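Local coordinates for protein MamA (Candidatus Magnetobacterium bavaricum, PDB 3VTX) that is a tetratricopeptide-repeat protein, an all-helical repeat fold that in general offers surfaces for binding other proteins, at residues 157-160 against 161-164; 88-91 against 92-96; 70-73 against 74-77; 116-120 against 121-125. All blocks are in the same frame, centred on the assembly; numbering follows the deposited sequence.

Contact 1: 157-160 against 161-164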
# COMPACT_ATOMS: atom_id res chain seq x y z
N ARG A 157 -28.08 -5.45 -1.39
CA ARG A 157 -27.85 -5.84 0.00
C ARG A 157 -27.77 -7.35 0.15
O ARG A 157 -27.06 -7.91 0.98
CB ARG A 157 -28.94 -5.26 0.90
CG ARG A 157 -28.43 -4.02 1.62
CD ARG A 157 -29.26 -3.54 2.78
NE ARG A 157 -28.69 -2.29 3.16
CZ ARG A 157 -29.18 -1.53 4.08
NH1 ARG A 157 -30.32 -1.89 4.70
NH2 ARG A 157 -28.54 -0.40 4.38
N ASP A 158 -28.49 -8.08 -0.66
CA ASP A 158 -28.38 -9.54 -0.57
C ASP A 158 -27.00 -10.06 -0.92
O ASP A 158 -26.48 -10.88 -0.19
CB ASP A 158 -29.41 -10.22 -1.51
CG ASP A 158 -30.85 -10.08 -1.04
OD1 ASP A 158 -31.13 -9.76 0.14
OD2 ASP A 158 -31.76 -10.43 -1.90
N GLU A 159 -26.38 -9.53 -1.96
CA GLU A 159 -25.02 -9.89 -2.35
C GLU A 159 -24.04 -9.41 -1.27
O GLU A 159 -23.12 -10.11 -0.94
CB GLU A 159 -24.58 -9.32 -3.69
CG GLU A 159 -24.96 -10.05 -4.94
CD GLU A 159 -24.62 -11.54 -4.92
OE1 GLU A 159 -23.44 -11.93 -5.14
OE2 GLU A 159 -25.56 -12.29 -4.68
N ALA A 160 -24.30 -8.22 -0.69
CA ALA A 160 -23.47 -7.68 0.38
C ALA A 160 -23.43 -8.66 1.52
O ALA A 160 -22.36 -9.03 1.95
CB ALA A 160 -23.95 -6.26 0.87
N VAL A 161 -24.60 -9.13 1.96
CA VAL A 161 -24.66 -9.97 3.13
C VAL A 161 -24.07 -11.35 2.82
O VAL A 161 -23.39 -11.92 3.67
CB VAL A 161 -26.11 -10.09 3.64
CG1 VAL A 161 -26.23 -11.24 4.62
CG2 VAL A 161 -26.57 -8.76 4.26
N LYS A 162 -24.12 -11.77 1.58
CA LYS A 162 -23.47 -13.01 1.16
C LYS A 162 -21.95 -12.93 1.42
O LYS A 162 -21.32 -13.88 1.98
CB LYS A 162 -23.68 -13.29 -0.36
CG LYS A 162 -22.80 -14.36 -0.92
CD LYS A 162 -23.28 -14.80 -2.37
CE LYS A 162 -22.08 -15.17 -3.28
NZ LYS A 162 -22.39 -14.94 -4.81
N TYR A 163 -21.34 -11.77 1.13
CA TYR A 163 -19.87 -11.62 1.33
C TYR A 163 -19.49 -11.35 2.76
O TYR A 163 -18.46 -11.87 3.19
CB TYR A 163 -19.35 -10.53 0.42
CG TYR A 163 -19.06 -11.14 -0.97
CD1 TYR A 163 -20.02 -11.15 -1.94
CD2 TYR A 163 -17.79 -11.63 -1.26
CE1 TYR A 163 -19.77 -11.72 -3.18
CE2 TYR A 163 -17.53 -12.21 -2.53
CZ TYR A 163 -18.54 -12.22 -3.45
OH TYR A 163 -18.38 -12.78 -4.73
N PHE A 164 -20.32 -10.59 3.49
CA PHE A 164 -20.12 -10.48 4.93
C PHE A 164 -20.13 -11.84 5.63
O PHE A 164 -19.30 -12.16 6.48
CB PHE A 164 -21.10 -9.55 5.57
CG PHE A 164 -20.96 -8.09 5.09
CD1 PHE A 164 -19.76 -7.47 5.15
CD2 PHE A 164 -22.06 -7.39 4.69
CE1 PHE A 164 -19.61 -6.13 4.75
CE2 PHE A 164 -21.91 -6.05 4.31
CZ PHE A 164 -20.68 -5.46 4.34
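Lys162 sends CG opposite its own backbone N (chi1 167°), while the chain of Glu159 folds back at chi2 (-51°). The two side chains therefore run side by side and point the same way. Lys162 NZ forms a salt bridge with Glu159 OE1 at 3.2 Å, on the syn lone pair of that oxygen. The two residues are three apart on a helix near the surface. The next residue, Tyr163, turns a ring edge to the main chain of Glu159. Its CD1 is 3.4 Å from Glu159 O, close to the ring plane. One residue further, Phe164 leans back over the turn, with CE2 4.0 Å from Ala160 CB.

Beneath the side chains the i to i+4 bonds of an alpha-helix run on. Phe164 N to Ala160 O is nearly straight at the hydrogen, 172°. Ala160 O also takes a weak second bond from Tyr163 N.

The turn opens helix 157-169, within a tetratricopeptide repeat. Arg157 leads away from the turn, and its NE makes a salt bridge with Glu152 of helix 141-153. That helix packs alongside: Glu159 and Ala160 rest on Tyr151, and Tyr163 touches Ile147.

Contact 2: 88-91 against 92-96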
# COMPACT_ATOMS: atom_id res chain seq x y z
N GLU A 88 -5.34 12.35 -3.31
CA GLU A 88 -5.03 12.54 -4.75
C GLU A 88 -5.37 11.18 -5.38
O GLU A 88 -4.53 10.39 -5.66
CB GLU A 88 -3.60 12.96 -5.00
CG GLU A 88 -3.30 14.38 -4.54
CD GLU A 88 -4.11 15.42 -5.32
OE1 GLU A 88 -4.43 15.15 -6.51
OE2 GLU A 88 -4.50 16.48 -4.72
N LYS A 89 -6.66 10.96 -5.66
CA LYS A 89 -7.15 9.58 -5.95
C LYS A 89 -6.83 9.16 -7.34
O LYS A 89 -6.47 8.01 -7.54
CB LYS A 89 -8.65 9.52 -5.69
CG LYS A 89 -8.99 9.53 -4.25
CD LYS A 89 -10.44 9.47 -4.03
CE LYS A 89 -10.79 9.60 -2.58
NZ LYS A 89 -12.27 9.36 -2.40
N GLN A 90 -6.87 10.07 -8.32
CA GLN A 90 -6.45 9.66 -9.64
C GLN A 90 -4.97 9.39 -9.74
O GLN A 90 -4.55 8.50 -10.46
CB GLN A 90 -6.87 10.67 -10.71
CG GLN A 90 -6.62 10.19 -12.15
CD GLN A 90 -7.34 8.90 -12.46
OE1 GLN A 90 -8.54 8.80 -12.26
NE2 GLN A 90 -6.59 7.89 -12.88
N ALA A 91 -4.15 10.14 -9.00
CA ALA A 91 -2.75 9.84 -9.02
C ALA A 91 -2.52 8.48 -8.34
O ALA A 91 -1.54 7.82 -8.61
CB ALA A 91 -1.92 10.98 -8.27
N ALA A 92 -3.34 8.16 -7.36
CA ALA A 92 -3.24 6.91 -6.63
C ALA A 92 -3.53 5.75 -7.59
O ALA A 92 -2.81 4.79 -7.63
CB ALA A 92 -4.18 6.85 -5.42
N ILE A 93 -4.65 5.85 -8.29
CA ILE A 93 -5.02 4.85 -9.32
C ILE A 93 -3.89 4.70 -10.30
O ILE A 93 -3.48 3.58 -10.61
CB ILE A 93 -6.33 5.25 -10.03
CG1 ILE A 93 -7.54 5.15 -9.09
CG2 ILE A 93 -6.60 4.35 -11.24
CD1 ILE A 93 -8.74 5.92 -9.62
N ASP A 94 -3.43 5.81 -10.86
CA ASP A 94 -2.41 5.73 -11.92
C ASP A 94 -1.19 4.94 -11.43
O ASP A 94 -0.77 3.99 -12.08
CB ASP A 94 -1.98 7.09 -12.44
CG ASP A 94 -3.08 7.85 -13.19
OD1 ASP A 94 -4.16 7.29 -13.60
OD2 ASP A 94 -2.86 9.07 -13.35
N ALA A 95 -0.68 5.28 -10.24
CA ALA A 95 0.42 4.59 -9.68
C ALA A 95 0.16 3.16 -9.33
O ALA A 95 1.00 2.32 -9.58
CB ALA A 95 0.95 5.35 -8.39
N LEU A 96 -1.00 2.85 -8.74
CA LEU A 96 -1.28 1.49 -8.36
C LEU A 96 -1.41 0.60 -9.62
O LEU A 96 -0.95 -0.55 -9.59
CB LEU A 96 -2.56 1.40 -7.53
CG LEU A 96 -2.43 2.09 -6.18
CD1 LEU A 96 -3.75 2.38 -5.54
CD2 LEU A 96 -1.60 1.21 -5.26
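From Glu88 to Ala95 the backbone makes regular i to i+4 bonds, the straightest being Ile93 N to Lys89 O at 2.9 Å. This is the first part of helix 89-102 in a tetratricopeptide repeat, and Glu88 holds its N-cap position. Ala92 N, in the first turn, bonds to Glu88 O.

Gln90 carries the side-chain contact. Its CG stands opposite the backbone N (chi1 -172°), and a bend at chi2 (58°) brings the amide forward along the helix. The amide passes Ile93, with OE1 3.9 Å from Ile93 CD1 and NE2 just as far from Ile93 CG2. It then reaches the carboxylate of Asp94, one turn on. The amide and carboxylate planes are turned 46° against each other. Asp94 is also bound through its main chain, since Asp94 N bonds to Gln90 O. The same pair of residues is thus linked twice.

Neighbouring helices pack on both Ala92, which touches Asn83 of helix 73-85, and Ile93, which packs on Val116 of helix 107-119. Lys89 extends away from this turn, and its NZ bonds to Ser119 OG.

The side-chain bond from Gln90 NE2 to Asp94 OD1 is short, 2.6 Å. The acceptor lies in the amide plane, but the donor meets the carboxylate from above its plane.

Contact 3: 70-73 against 74-77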
# COMPACT_ATOMS: atom_id res chain seq x y z
N THR A 70 11.28 3.45 -13.78
CA THR A 70 9.92 3.08 -13.97
C THR A 70 9.71 1.58 -13.80
O THR A 70 8.68 1.07 -14.23
CB THR A 70 9.40 3.57 -15.31
OG1 THR A 70 10.18 2.96 -16.35
CG2 THR A 70 9.49 5.13 -15.41
N THR A 71 10.65 0.90 -13.14
CA THR A 71 10.65 -0.55 -13.13
C THR A 71 10.32 -1.21 -11.77
O THR A 71 10.31 -2.42 -11.68
CB THR A 71 12.02 -1.12 -13.54
OG1 THR A 71 12.97 -0.86 -12.50
CG2 THR A 71 12.52 -0.50 -14.93
N SER A 72 10.02 -0.42 -10.72
CA SER A 72 9.89 -0.96 -9.39
C SER A 72 8.37 -0.97 -8.99
O SER A 72 7.75 0.14 -8.77
CB SER A 72 10.64 -0.09 -8.36
OG SER A 72 10.26 -0.37 -7.01
N ALA A 73 7.80 -2.14 -8.90
CA ALA A 73 6.38 -2.26 -8.52
C ALA A 73 6.17 -1.63 -7.12
O ALA A 73 5.17 -0.92 -6.87
CB ALA A 73 5.87 -3.70 -8.55
N GLU A 74 7.10 -1.89 -6.23
CA GLU A 74 7.01 -1.40 -4.83
C GLU A 74 6.98 0.12 -4.79
O GLU A 74 6.19 0.70 -4.06
CB GLU A 74 8.15 -1.94 -3.98
CG GLU A 74 8.06 -1.53 -2.51
CD GLU A 74 9.23 -1.91 -1.59
OE1 GLU A 74 10.42 -1.70 -1.96
OE2 GLU A 74 8.92 -2.25 -0.42
N ALA A 75 7.88 0.76 -5.54
CA ALA A 75 7.87 2.21 -5.55
C ALA A 75 6.52 2.79 -5.98
O ALA A 75 6.04 3.74 -5.38
CB ALA A 75 9.00 2.74 -6.42
N TYR A 76 5.95 2.25 -7.06
CA TYR A 76 4.64 2.63 -7.51
C TYR A 76 3.56 2.36 -6.45
O TYR A 76 2.62 3.17 -6.32
CB TYR A 76 4.34 2.02 -8.88
CG TYR A 76 4.97 2.74 -10.04
CD1 TYR A 76 4.58 4.02 -10.37
CD2 TYR A 76 5.96 2.12 -10.84
CE1 TYR A 76 5.16 4.68 -11.45
CE2 TYR A 76 6.52 2.77 -11.92
CZ TYR A 76 6.12 4.01 -12.23
OH TYR A 76 6.65 4.68 -13.34
N TYR A 77 3.65 1.22 -5.78
CA TYR A 77 2.69 0.87 -4.76
C TYR A 77 2.76 1.93 -3.65
O TYR A 77 1.73 2.33 -3.13
CB TYR A 77 2.99 -0.55 -4.19
CG TYR A 77 2.16 -0.85 -2.93
CD1 TYR A 77 0.75 -1.04 -2.99
CD2 TYR A 77 2.78 -0.88 -1.68
CE1 TYR A 77 0.07 -1.30 -1.84
CE2 TYR A 77 2.04 -1.13 -0.49
CZ TYR A 77 0.69 -1.31 -0.63
OH TYR A 77 -0.10 -1.54 0.49
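Ser72 OG accepts from Ala75 N at 3.0 Å, and the bond is fairly straight at the hydrogen, 164°. The hydroxyl gets there because OG lies opposite the backbone N of its own residue (chi1 164°), turned forward over the first turn. OG also sits 3.4 Å from Ala75 CB. The serine therefore meets both the amide and the methyl of the residue three further on.

The carbonyl of Ser72 is used as well. Ser72 O accepts from Tyr76 N in a long but straight bond of 3.3 Å. Ala73 O accepts from Tyr77 N, a shorter bond of 2.8 Å. One serine thus supplies two acceptors to the helix, one from its side chain and one from its main chain.

This is a serine N-cap, and it starts helix 73-85 in a tetratricopeptide repeat, just after the loop that leaves helix 55-68. A helix start has amides with no preceding turn to bond to, and the serine hydroxyl serves one of them here. Glu74 points its carboxylate away from the turn, where OE1 makes a salt bridge with Lys47.

Tyr76 reaches back over the loop and lies beside Thr70, the two side chains pointing the same way. Thr70 O is at the ring edge, near its plane, 3.6 Å from Tyr76 CE2. At the phenol end, Tyr76 OH is 3.5 Å from the methyl carbon Thr70 CG2. The ring also packs on Leu102 and Ala99 of helix 89-102, while Phe65 of helix 55-68 touches Ser72 and Ala75.

Contact 4: 116-120 against 121-125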
# COMPACT_ATOMS: atom_id res chain seq x y z
N VAL A 116 -9.34 2.47 -3.10
CA VAL A 116 -9.40 3.77 -3.75
C VAL A 116 -10.71 3.86 -4.62
O VAL A 116 -11.50 4.83 -4.45
CB VAL A 116 -8.18 4.07 -4.58
CG1 VAL A 116 -8.31 5.48 -5.28
CG2 VAL A 116 -6.93 4.09 -3.76
N TYR A 117 -10.96 2.87 -5.45
CA TYR A 117 -12.17 2.86 -6.30
C TYR A 117 -13.43 2.90 -5.48
O TYR A 117 -14.31 3.71 -5.73
CB TYR A 117 -12.20 1.64 -7.15
CG TYR A 117 -11.36 1.73 -8.42
CD1 TYR A 117 -11.37 2.85 -9.28
CD2 TYR A 117 -10.64 0.60 -8.82
CE1 TYR A 117 -10.60 2.83 -10.45
CE2 TYR A 117 -9.89 0.62 -9.99
CZ TYR A 117 -9.90 1.71 -10.78
OH TYR A 117 -9.15 1.65 -11.94
N ASP A 118 -13.46 2.16 -4.39
CA ASP A 118 -14.70 2.15 -3.62
C ASP A 118 -14.93 3.53 -2.98
O ASP A 118 -16.10 3.96 -2.87
CB ASP A 118 -14.72 1.09 -2.55
CG ASP A 118 -16.18 0.69 -2.12
OD1 ASP A 118 -16.99 0.43 -3.02
OD2 ASP A 118 -16.44 0.73 -0.87
N SER A 119 -13.85 4.18 -2.60
CA SER A 119 -13.94 5.50 -1.99
C SER A 119 -14.49 6.52 -2.93
O SER A 119 -14.96 7.57 -2.45
CB SER A 119 -12.65 6.02 -1.40
OG SER A 119 -11.77 6.47 -2.42
N MET A 120 -14.36 6.27 -4.20
CA MET A 120 -14.85 7.14 -5.27
C MET A 120 -16.24 6.78 -5.75
O MET A 120 -16.79 7.47 -6.62
CB MET A 120 -13.88 7.03 -6.44
CG MET A 120 -12.55 7.61 -6.12
SD MET A 120 -11.35 7.08 -7.42
CE MET A 120 -12.02 7.87 -8.91
N GLY A 121 -16.82 5.70 -5.22
CA GLY A 121 -18.07 5.22 -5.72
C GLY A 121 -18.01 4.30 -6.92
O GLY A 121 -19.04 3.96 -7.52
N GLU A 122 -16.81 3.89 -7.26
CA GLU A 122 -16.59 3.05 -8.39
C GLU A 122 -16.68 1.59 -7.92
O GLU A 122 -15.67 0.86 -7.89
CB GLU A 122 -15.26 3.38 -9.05
CG GLU A 122 -15.28 4.72 -9.80
CD GLU A 122 -16.03 4.64 -11.12
OE1 GLU A 122 -16.32 3.53 -11.66
OE2 GLU A 122 -16.37 5.75 -11.61
N HIS A 123 -17.89 1.17 -7.57
CA HIS A 123 -18.03 -0.10 -6.84
C HIS A 123 -17.69 -1.30 -7.69
O HIS A 123 -17.09 -2.26 -7.19
CB HIS A 123 -19.44 -0.26 -6.31
CG HIS A 123 -19.92 0.91 -5.54
ND1 HIS A 123 -19.28 1.31 -4.38
CD2 HIS A 123 -20.92 1.80 -5.76
CE1 HIS A 123 -19.90 2.40 -3.92
NE2 HIS A 123 -20.91 2.69 -4.70
N ASP A 124 -18.05 -1.30 -8.99
CA ASP A 124 -17.70 -2.44 -9.79
C ASP A 124 -16.20 -2.60 -10.05
O ASP A 124 -15.68 -3.70 -10.00
CB ASP A 124 -18.35 -2.37 -11.16
CG ASP A 124 -19.86 -2.43 -11.11
OD1 ASP A 124 -20.45 -3.06 -10.27
OD2 ASP A 124 -20.48 -1.81 -12.00
N LYS A 125 -15.52 -1.52 -10.29
CA LYS A 125 -14.05 -1.56 -10.34
C LYS A 125 -13.42 -2.01 -9.06
O LYS A 125 -12.40 -2.69 -9.07
CB LYS A 125 -13.48 -0.23 -10.77
CG LYS A 125 -13.79 0.06 -12.33
CD LYS A 125 -13.05 1.19 -12.84
CE LYS A 125 -13.30 1.27 -14.40
NZ LYS A 125 -12.80 2.58 -14.76
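The ring of Tyr117 presents one face to Lys125. Lys125 CB sits over it, 3.6 Å from the ring centroid and 15° off the normal, a CH-pi contact. The lysine chain then runs on across the ring, extended beyond CG, and its CD comes 3.8 Å from Tyr117 CZ. Glu122 adds its CB at an oblique angle, 3.9 Å from Tyr117 CD1.

A second pair joins the two helices through polar groups. Asp118 has CG opposite its backbone N (chi1 -157°), which swings the carboxylate toward His123. His123 ND1 donates to Asp118 OD1 at 2.8 Å. The oxygen lies in the plane of the imidazole. The carboxylate is turned steeply against the ring, and the nitrogen meets OD1 on its syn side but 32° out of the carboxylate plane. At the far side of the imidazole, NE2 bonds to a bound glycerol, probably from the crystallisation liquor.

Between these pairs the chain turns from helix 107-119 into helix 123-136 of a tetratricopeptide repeat. The first helix ends in a Schellman motif at Gly121, whose phi is positive. Glu122 N bonds to Tyr117 O at 2.9 Å, and Gly121 N to Asp118 O at 3.0 Å. Tyr117 O also accepts from Met120 N, so two donors grip it from opposite faces of its plane. Ser119 OG donates to Val116 O at 2.6 Å and also meets Lys89 NZ. Glu122 then takes the N-cap position of the next helix.

Helix 89-102 lies against the tyrosine, with Ile93 and Gln97 touching it. Leu149 and Ala150 of helix 141-153 touch Asp118.

How the contacts relate
Along the chain the order is contact 3, contact 2, contact 4, contact 1. The first three follow one another through successive helices. Contact 3 starts helix 73-85 and contact 2 starts helix 89-102, with centres about 13 Å apart; they touch where Tyr76 CB meets Ala95 O at 3.4 Å. Contact 2 also touches contact 4, whose centre is about 12 Å away, where Ile93 CD1 lies 3.6 Å from Met120 SD. Contact 1 stands further along, about 17 Å from contact 4 between centres, with no touch; helix 141-153 comes between them in the chain. Contacts 1 and 3 lie on opposite sides of the chain's centre, as expected of an elongated repeat array.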